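Local structure of novel Thermotoga maritima enzyme TM1112 (Thermotoga maritima, 1O5U) at residues 41-46 and 86-91; 45-50 and 78-83; 55-60 and 93-98. The protein is of unknown function, but its small cupin barrel suggests an enzyme with a pocket for a small molecule. All coordinates share one frame; numbering follows the deposited sequence. Where two conformers were deposited one is given.

Contact 1. Residues 41-46 and 86-91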
# COMPACT_ATOMS: atom_id res chain seq x y z
N SER A 41 -10.28 10.43 -0.83
CA SER A 41 -11.09 9.76 -1.81
C SER A 41 -11.44 8.35 -1.33
O SER A 41 -10.87 7.87 -0.34
CB SER A 41 -10.36 9.67 -3.16
OG SER A 41 -9.14 8.95 -3.06
N GLU A 42 -12.34 7.69 -2.05
CA GLU A 42 -12.74 6.29 -1.78
C GLU A 42 -13.03 5.61 -3.10
O GLU A 42 -13.76 6.18 -3.91
CB GLU A 42 -13.97 6.23 -0.86
CG GLU A 42 -14.27 4.83 -0.29
CD GLU A 42 -15.26 4.80 0.89
OE1 GLU A 42 -15.64 5.88 1.45
OE2 GLU A 42 -15.64 3.67 1.29
N PHE A 43 -12.45 4.43 -3.34
CA PHE A 43 -12.53 3.78 -4.66
C PHE A 43 -12.16 2.32 -4.56
O PHE A 43 -11.36 1.93 -3.69
CB PHE A 43 -11.57 4.44 -5.65
CG PHE A 43 -10.13 4.45 -5.20
CD1 PHE A 43 -9.27 3.39 -5.46
CD2 PHE A 43 -9.63 5.51 -4.47
CE1 PHE A 43 -7.95 3.43 -5.02
CE2 PHE A 43 -8.34 5.53 -4.03
CZ PHE A 43 -7.50 4.50 -4.30
N ASP A 44 -12.76 1.52 -5.45
CA ASP A 44 -12.44 0.09 -5.54
C ASP A 44 -11.13 -0.11 -6.28
O ASP A 44 -10.80 0.66 -7.16
CB ASP A 44 -13.55 -0.67 -6.26
CG ASP A 44 -14.81 -0.80 -5.44
OD1 ASP A 44 -14.76 -0.59 -4.21
OD2 ASP A 44 -15.90 -1.13 -5.94
N TRP A 45 -10.36 -1.12 -5.91
CA TRP A 45 -9.15 -1.50 -6.65
C TRP A 45 -9.09 -3.01 -6.80
O TRP A 45 -9.56 -3.73 -5.91
CB TRP A 45 -7.88 -1.01 -5.94
CG TRP A 45 -6.70 -1.03 -6.83
CD1 TRP A 45 -5.67 -1.90 -6.82
CD2 TRP A 45 -6.45 -0.13 -7.90
NE1 TRP A 45 -4.79 -1.61 -7.84
CE2 TRP A 45 -5.25 -0.52 -8.51
CE3 TRP A 45 -7.15 0.98 -8.43
CZ2 TRP A 45 -4.72 0.16 -9.61
CZ3 TRP A 45 -6.63 1.62 -9.53
CH2 TRP A 45 -5.44 1.22 -10.10
N TYR A 46 -8.56 -3.47 -7.92
CA TYR A 46 -8.29 -4.89 -8.17
C TYR A 46 -6.79 -5.09 -8.52
O TYR A 46 -6.28 -4.42 -9.38
CB TYR A 46 -9.07 -5.36 -9.34
CG TYR A 46 -8.75 -6.76 -9.72
CD1 TYR A 46 -9.23 -7.82 -8.96
CD2 TYR A 46 -7.94 -7.03 -10.83
CE1 TYR A 46 -8.95 -9.14 -9.31
CE2 TYR A 46 -7.65 -8.35 -11.18
CZ TYR A 46 -8.17 -9.41 -10.43
OH TYR A 46 -7.90 -10.72 -10.79
N CYS A 86 -10.54 -4.93 -3.38
CA CYS A 86 -10.73 -4.21 -2.16
C CYS A 86 -11.19 -2.82 -2.45
O CYS A 86 -11.32 -2.42 -3.61
CB CYS A 86 -9.42 -4.16 -1.36
SG CYS A 86 -8.09 -3.29 -2.19
N ARG A 87 -11.51 -2.09 -1.38
CA ARG A 87 -11.85 -0.68 -1.49
C ARG A 87 -10.88 0.08 -0.64
O ARG A 87 -10.63 -0.31 0.50
CB ARG A 87 -13.26 -0.45 -0.99
CG ARG A 87 -13.78 0.97 -1.21
CD ARG A 87 -15.28 0.99 -1.32
NE ARG A 87 -15.82 2.33 -1.55
CZ ARG A 87 -16.09 2.86 -2.76
NH1 ARG A 87 -15.88 2.18 -3.87
NH2 ARG A 87 -16.59 4.08 -2.84
N TRP A 88 -10.29 1.12 -1.22
CA TRP A 88 -9.45 2.08 -0.55
C TRP A 88 -10.25 3.28 -0.08
O TRP A 88 -11.03 3.86 -0.85
CB TRP A 88 -8.34 2.59 -1.50
CG TRP A 88 -7.13 1.70 -1.61
CD1 TRP A 88 -7.12 0.37 -1.84
CD2 TRP A 88 -5.76 2.10 -1.53
NE1 TRP A 88 -5.83 -0.10 -1.88
CE2 TRP A 88 -4.97 0.95 -1.71
CE3 TRP A 88 -5.11 3.32 -1.36
CZ2 TRP A 88 -3.61 0.98 -1.64
CZ3 TRP A 88 -3.75 3.35 -1.34
CH2 TRP A 88 -3.00 2.19 -1.47
N LYS A 89 -10.05 3.68 1.18
CA LYS A 89 -10.56 4.97 1.69
C LYS A 89 -9.38 5.78 2.15
O LYS A 89 -8.77 5.48 3.20
CB LYS A 89 -11.53 4.75 2.85
CG LYS A 89 -12.24 6.04 3.25
CD LYS A 89 -13.35 5.82 4.22
CE LYS A 89 -13.98 7.17 4.57
NZ LYS A 89 -14.99 7.07 5.68
N VAL A 90 -9.00 6.75 1.34
CA VAL A 90 -7.82 7.56 1.60
C VAL A 90 -8.26 8.67 2.58
O VAL A 90 -9.05 9.54 2.25
CB VAL A 90 -7.27 8.19 0.33
CG1 VAL A 90 -6.13 9.16 0.69
CG2 VAL A 90 -6.81 7.14 -0.71
N LEU A 91 -7.79 8.60 3.81
CA LEU A 91 -8.21 9.53 4.85
C LEU A 91 -7.28 10.74 4.94
O LEU A 91 -7.72 11.86 5.25
CB LEU A 91 -8.20 8.80 6.19
CG LEU A 91 -9.19 7.64 6.34
CD1 LEU A 91 -8.92 6.93 7.63
CD2 LEU A 91 -10.62 8.10 6.26
O HOH W 1 -17.04 5.30 3.76
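R87 lies between two acids of the neighbouring strand and reaches both with different nitrogens. Its extended chain carries NE to OE2 of E42, 3.1 Å away, and NH1 to OD1 of D44 at 3.0 Å, the latter bond fairly straight at 166°. Both oxygens sit close to the guanidinium plane, yet each carboxylate is turned well out of it, that of D44 nearly upright, and each oxygen is approached from above its own carboxylate plane. One guanidinium face rests on the backbone of E42 and F43. E42 also crosses K89 at a slant, E42 OE1 lying 3.6 Å from K89 CD, and takes a bond from a water that weakly links it to K89 NZ. This charged face is the outer side of a cupin sheet, in which 41-46 is an edge strand and pairs antiparallel with 86-90; F43 and W88 exchange both backbone bonds. On the inner face, F43 and W88 run side by side in the same direction. F43 has CG between its backbone N and carbonyl carbon (chi1 57°), which lays one ring face over W88 CB, 3.8 Å from the ring centroid. The two rings are near parallel, 24° apart, but slid so far that they barely overlap. V90 CG2 adds a looser contact with F43 CE2 at 4.0 Å, while W36 from strand 35-38 packs against both aromatic side chains.

Contact 2. Residues 45-50 and 78-83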
# COMPACT_ATOMS: atom_id res chain seq x y z
N TRP A 45 -10.36 -1.12 -5.91
CA TRP A 45 -9.15 -1.50 -6.65
C TRP A 45 -9.09 -3.01 -6.80
O TRP A 45 -9.56 -3.73 -5.91
CB TRP A 45 -7.88 -1.01 -5.94
CG TRP A 45 -6.70 -1.03 -6.83
CD1 TRP A 45 -5.67 -1.90 -6.82
CD2 TRP A 45 -6.45 -0.13 -7.90
NE1 TRP A 45 -4.79 -1.61 -7.84
CE2 TRP A 45 -5.25 -0.52 -8.51
CE3 TRP A 45 -7.15 0.98 -8.43
CZ2 TRP A 45 -4.72 0.16 -9.61
CZ3 TRP A 45 -6.63 1.62 -9.53
CH2 TRP A 45 -5.44 1.22 -10.10
N TYR A 46 -8.56 -3.47 -7.92
CA TYR A 46 -8.29 -4.89 -8.17
C TYR A 46 -6.79 -5.09 -8.52
O TYR A 46 -6.28 -4.42 -9.38
CB TYR A 46 -9.07 -5.36 -9.34
CG TYR A 46 -8.75 -6.76 -9.72
CD1 TYR A 46 -9.23 -7.82 -8.96
CD2 TYR A 46 -7.94 -7.03 -10.83
CE1 TYR A 46 -8.95 -9.14 -9.31
CE2 TYR A 46 -7.65 -8.35 -11.18
CZ TYR A 46 -8.17 -9.41 -10.43
OH TYR A 46 -7.90 -10.72 -10.79
N TYR A 47 -6.12 -5.98 -7.82
CA TYR A 47 -4.69 -6.17 -8.00
C TYR A 47 -4.52 -7.23 -9.08
O TYR A 47 -4.77 -8.40 -8.84
CB TYR A 47 -4.05 -6.55 -6.67
CG TYR A 47 -4.02 -5.38 -5.74
CD1 TYR A 47 -5.03 -5.15 -4.84
CD2 TYR A 47 -3.03 -4.42 -5.85
CE1 TYR A 47 -5.01 -4.05 -4.02
CE2 TYR A 47 -3.02 -3.33 -5.03
CZ TYR A 47 -4.01 -3.14 -4.13
OH TYR A 47 -4.00 -2.02 -3.36
N ASP A 48 -4.17 -6.75 -10.27
CA ASP A 48 -3.81 -7.57 -11.45
C ASP A 48 -2.55 -8.39 -11.22
O ASP A 48 -2.37 -9.49 -11.82
CB ASP A 48 -3.46 -6.63 -12.62
CG ASP A 48 -4.63 -6.28 -13.47
OD1 ASP A 48 -5.76 -6.76 -13.20
OD2 ASP A 48 -4.51 -5.53 -14.46
N THR A 49 -1.63 -7.77 -10.49
CA THR A 49 -0.37 -8.35 -10.06
C THR A 49 -0.23 -8.28 -8.53
O THR A 49 -1.02 -7.65 -7.83
CB THR A 49 0.82 -7.57 -10.70
OG1 THR A 49 0.88 -6.26 -10.12
CG2 THR A 49 0.60 -7.32 -12.24
N ASN A 50 0.79 -8.96 -8.02
CA ASN A 50 1.27 -8.68 -6.67
C ASN A 50 1.81 -7.26 -6.66
O ASN A 50 2.24 -6.74 -7.68
CB ASN A 50 2.39 -9.65 -6.26
CG ASN A 50 1.94 -11.08 -6.14
OD1 ASN A 50 0.93 -11.39 -5.49
ND2 ASN A 50 2.72 -11.99 -6.73
N VAL A 78 3.77 -2.46 2.68
CA VAL A 78 2.53 -3.22 2.51
C VAL A 78 2.60 -4.07 1.25
O VAL A 78 3.10 -3.60 0.23
CB VAL A 78 1.31 -2.29 2.38
CG1 VAL A 78 0.04 -3.14 2.36
CG2 VAL A 78 1.35 -1.25 3.48
N THR A 79 2.15 -5.34 1.33
CA THR A 79 2.12 -6.20 0.16
C THR A 79 0.70 -6.67 -0.09
O THR A 79 0.08 -7.28 0.78
CB THR A 79 3.07 -7.39 0.32
OG1 THR A 79 4.41 -6.89 0.51
CG2 THR A 79 3.15 -8.23 -0.97
N PHE A 80 0.21 -6.38 -1.30
CA PHE A 80 -1.10 -6.77 -1.77
C PHE A 80 -0.91 -7.96 -2.73
O PHE A 80 -0.07 -7.84 -3.61
CB PHE A 80 -1.73 -5.62 -2.54
CG PHE A 80 -1.95 -4.41 -1.72
CD1 PHE A 80 -1.03 -3.37 -1.74
CD2 PHE A 80 -3.06 -4.29 -0.91
CE1 PHE A 80 -1.25 -2.22 -0.98
CE2 PHE A 80 -3.26 -3.15 -0.12
CZ PHE A 80 -2.33 -2.14 -0.16
N PRO A 81 -1.67 -9.05 -2.58
CA PRO A 81 -1.58 -10.21 -3.46
C PRO A 81 -2.37 -10.08 -4.73
O PRO A 81 -3.47 -9.49 -4.75
CB PRO A 81 -2.22 -11.34 -2.63
CG PRO A 81 -3.18 -10.67 -1.77
CD PRO A 81 -2.66 -9.26 -1.51
N LYS A 82 -1.84 -10.67 -5.78
CA LYS A 82 -2.58 -10.82 -7.03
C LYS A 82 -3.98 -11.36 -6.78
O LYS A 82 -4.17 -12.31 -6.01
CB LYS A 82 -1.81 -11.74 -7.96
CG LYS A 82 -2.39 -11.78 -9.36
CD LYS A 82 -1.48 -12.59 -10.27
CE LYS A 82 -2.09 -12.76 -11.65
NZ LYS A 82 -1.02 -12.57 -12.68
N GLY A 83 -4.97 -10.75 -7.42
CA GLY A 83 -6.35 -11.23 -7.34
C GLY A 83 -7.18 -10.61 -6.23
O GLY A 83 -8.37 -10.89 -6.13
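Y47 and F80 bring their rings together almost parallel, 6° apart, but shifted so that the overlap is slight. Y47 covers both the root and the ring of F80: CB of F80 stands over the middle of the tyrosine ring, 3.6 Å from its centroid, while OH of Y47 lies above the centre of the phenylalanine ring. The other face of Y47 meets CD1 of W45, leaving the phenol sandwiched, and its hydroxyl has a weak bond with W88 NE1. Cut back to an alanine, Y47 would probably leave a gap between W45 and F80, and W88 NE1 without this partner. Around the rings, the loops are tied by one backbone bond and one to a side chain. Y47 O accepts from G83 N at 2.8 Å, and N50, with CG beside its own backbone N (chi1 -65°), turns OD1 to receive K82 N at 2.9 Å, the donor standing above the amide plane. K82 then lays its aliphatic chain along D48 O, with CE 3.3 Å from that oxygen. An unidentified bound molecule lies close to Y47, so these loops, leaving strands of the two opposed sheets, border what is consistent with the interior pocket of a cupin barrel.

Contact 3. Residues 55-60 and 93-98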
# COMPACT_ATOMS: atom_id res chain seq x y z
N ILE A 55 4.88 3.44 2.13
CA ILE A 55 4.12 4.68 2.35
C ILE A 55 5.01 5.81 2.89
O ILE A 55 5.57 5.75 4.02
CB ILE A 55 2.90 4.45 3.29
CG1 ILE A 55 2.09 3.23 2.92
CG2 ILE A 55 2.00 5.67 3.38
CD1 ILE A 55 1.61 3.18 1.51
N LEU A 56 5.13 6.86 2.07
CA LEU A 56 5.89 8.04 2.44
C LEU A 56 5.06 9.01 3.28
O LEU A 56 5.56 9.65 4.18
CB LEU A 56 6.41 8.76 1.17
CG LEU A 56 7.43 7.97 0.33
CD1 LEU A 56 7.80 8.72 -0.93
CD2 LEU A 56 8.68 7.71 1.16
N GLU A 57 3.78 9.14 2.93
CA GLU A 57 2.85 10.00 3.61
C GLU A 57 1.45 9.43 3.48
O GLU A 57 1.15 8.79 2.49
CB GLU A 57 2.82 11.40 3.00
CG GLU A 57 4.14 12.15 2.98
CD GLU A 57 4.64 12.55 4.38
OE1 GLU A 57 3.87 12.59 5.36
OE2 GLU A 57 5.86 12.83 4.48
N GLY A 58 0.61 9.72 4.46
CA GLY A 58 -0.81 9.45 4.33
C GLY A 58 -1.35 8.37 5.22
O GLY A 58 -0.65 7.87 6.11
N LYS A 59 -2.61 8.08 5.01
CA LYS A 59 -3.36 7.13 5.86
C LYS A 59 -4.51 6.65 5.03
O LYS A 59 -5.29 7.46 4.48
CB LYS A 59 -3.89 7.77 7.12
CG LYS A 59 -4.70 6.79 8.02
CD LYS A 59 -5.23 7.42 9.24
CE LYS A 59 -5.83 6.39 10.13
NZ LYS A 59 -6.40 7.03 11.43
N VAL A 60 -4.67 5.33 4.96
CA VAL A 60 -5.70 4.70 4.17
C VAL A 60 -6.32 3.57 4.96
O VAL A 60 -5.60 2.86 5.64
CB VAL A 60 -5.12 4.07 2.89
CG1 VAL A 60 -6.22 3.56 1.98
CG2 VAL A 60 -4.28 5.09 2.15
N PRO A 93 -4.06 12.41 2.49
CA PRO A 93 -3.43 12.24 1.16
C PRO A 93 -2.21 11.35 1.18
O PRO A 93 -1.28 11.55 2.00
CB PRO A 93 -3.08 13.68 0.76
CG PRO A 93 -4.03 14.48 1.49
CD PRO A 93 -4.39 13.82 2.76
N VAL A 94 -2.17 10.42 0.23
CA VAL A 94 -1.16 9.34 0.22
C VAL A 94 -0.10 9.63 -0.79
O VAL A 94 -0.41 10.16 -1.85
CB VAL A 94 -1.75 7.91 0.18
CG1 VAL A 94 -2.61 7.71 1.35
CG2 VAL A 94 -2.52 7.62 -1.04
N ARG A 95 1.15 9.34 -0.42
CA ARG A 95 2.31 9.29 -1.34
C ARG A 95 3.05 8.01 -1.06
O ARG A 95 3.35 7.69 0.09
CB ARG A 95 3.24 10.48 -1.18
CG ARG A 95 4.40 10.45 -2.09
CD ARG A 95 5.26 11.71 -2.03
NE ARG A 95 4.48 12.89 -2.31
CZ ARG A 95 4.55 14.02 -1.65
NH1 ARG A 95 3.74 15.01 -1.99
NH2 ARG A 95 5.40 14.20 -0.64
N LYS A 96 3.32 7.23 -2.09
CA LYS A 96 3.99 5.94 -1.88
C LYS A 96 4.90 5.60 -3.03
O LYS A 96 4.70 6.08 -4.18
CB LYS A 96 2.96 4.83 -1.70
CG LYS A 96 2.17 4.53 -2.88
CD LYS A 96 0.99 3.60 -2.59
CE LYS A 96 0.65 2.80 -3.84
NZ LYS A 96 -0.19 1.61 -3.47
N HIS A 97 5.92 4.80 -2.71
CA HIS A 97 6.71 4.06 -3.72
C HIS A 97 6.04 2.69 -3.93
O HIS A 97 5.55 2.10 -2.94
CB HIS A 97 8.16 3.86 -3.22
CG HIS A 97 9.03 5.07 -3.34
ND1 HIS A 97 9.61 5.45 -4.53
CD2 HIS A 97 9.44 5.98 -2.41
CE1 HIS A 97 10.30 6.57 -4.35
NE2 HIS A 97 10.23 6.91 -3.06
N TYR A 98 6.00 2.19 -5.17
CA TYR A 98 5.31 0.92 -5.45
C TYR A 98 6.06 0.08 -6.45
O TYR A 98 6.74 0.60 -7.33
CB TYR A 98 3.84 1.13 -5.86
CG TYR A 98 3.69 1.69 -7.24
CD1 TYR A 98 3.61 0.86 -8.36
CD2 TYR A 98 3.72 3.05 -7.44
CE1 TYR A 98 3.52 1.42 -9.65
CE2 TYR A 98 3.61 3.60 -8.70
CZ TYR A 98 3.52 2.80 -9.80
OH TYR A 98 3.44 3.41 -11.06
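R95 O takes two backbone N-H groups at once, from L56 at 2.8 Å and from E57 at 3.2 Å. The E57 bond comes in the carbonyl plane on a lone pair; that of L56 is tilted from the plane by 20°. In return R95 N donates to E57 O at 3.0 Å, from above the plane of that carbonyl. Two residues thus face one, which is a classic beta bulge: I55 pairs with K96 before it, and the register has slipped by one residue at E57 and R95. The chain turns a corner here, and G58 follows with a positive phi of 112°. A CB on G58 would run into P93 O and, at these backbone angles, into the carbonyl O of E57, so the close approach of the two backbones probably depends on its absence.

Beyond the backbone, L56 reaches across to strand 93-98. Its CD1 touches CD2 of H97 at 3.5 Å and also rests near CG of R95. R95 makes a salt bridge to E37, and H97 ND1 bonds to W33 O. On the inner side, V60 and V94 meet at about a right angle, CG2 to CG1, at a tight 3.2 Å, although V94 was modelled in two conformers and the closeness is therefore doubtful. I55 CD1 comes to 3.9 Å from CB of K96. K96 has CG between its backbone N and carbonyl carbon (chi1 68°) and then extends away from I55, its NZ covalently linked to an unidentified molecule. W36 of strand 35-38 packs against V94 and K96. The arrangement is a classic bulge at a corner of the cupin barrel, where it and a glycine carry the chain from one sheet into the other and a modified lysine points into a probable ligand pocket.

In the fold
Contact 3 crosses the other two along the chain, and contact 2 closes within contact 1: 41-46 and 45-50 come first, then 55-60, 78-83, 86-91 and 93-98. Contacts 1 and 2 share W45 and Y46, and their centres are about 13 Å apart, the same spacing as between contacts 1 and 3; contacts 2 and 3 have centres about 16 Å apart, on opposite sides of the chain's centre, without touching. Contact 1 belongs to the four-stranded sheet, while contacts 2 and 3 each join chain from that sheet to the five-stranded one. W88 ties them together, meeting Y47 and F80 of contact 2 and V60 and K96 of contact 3, beside the unidentified ligand in the probable pocket.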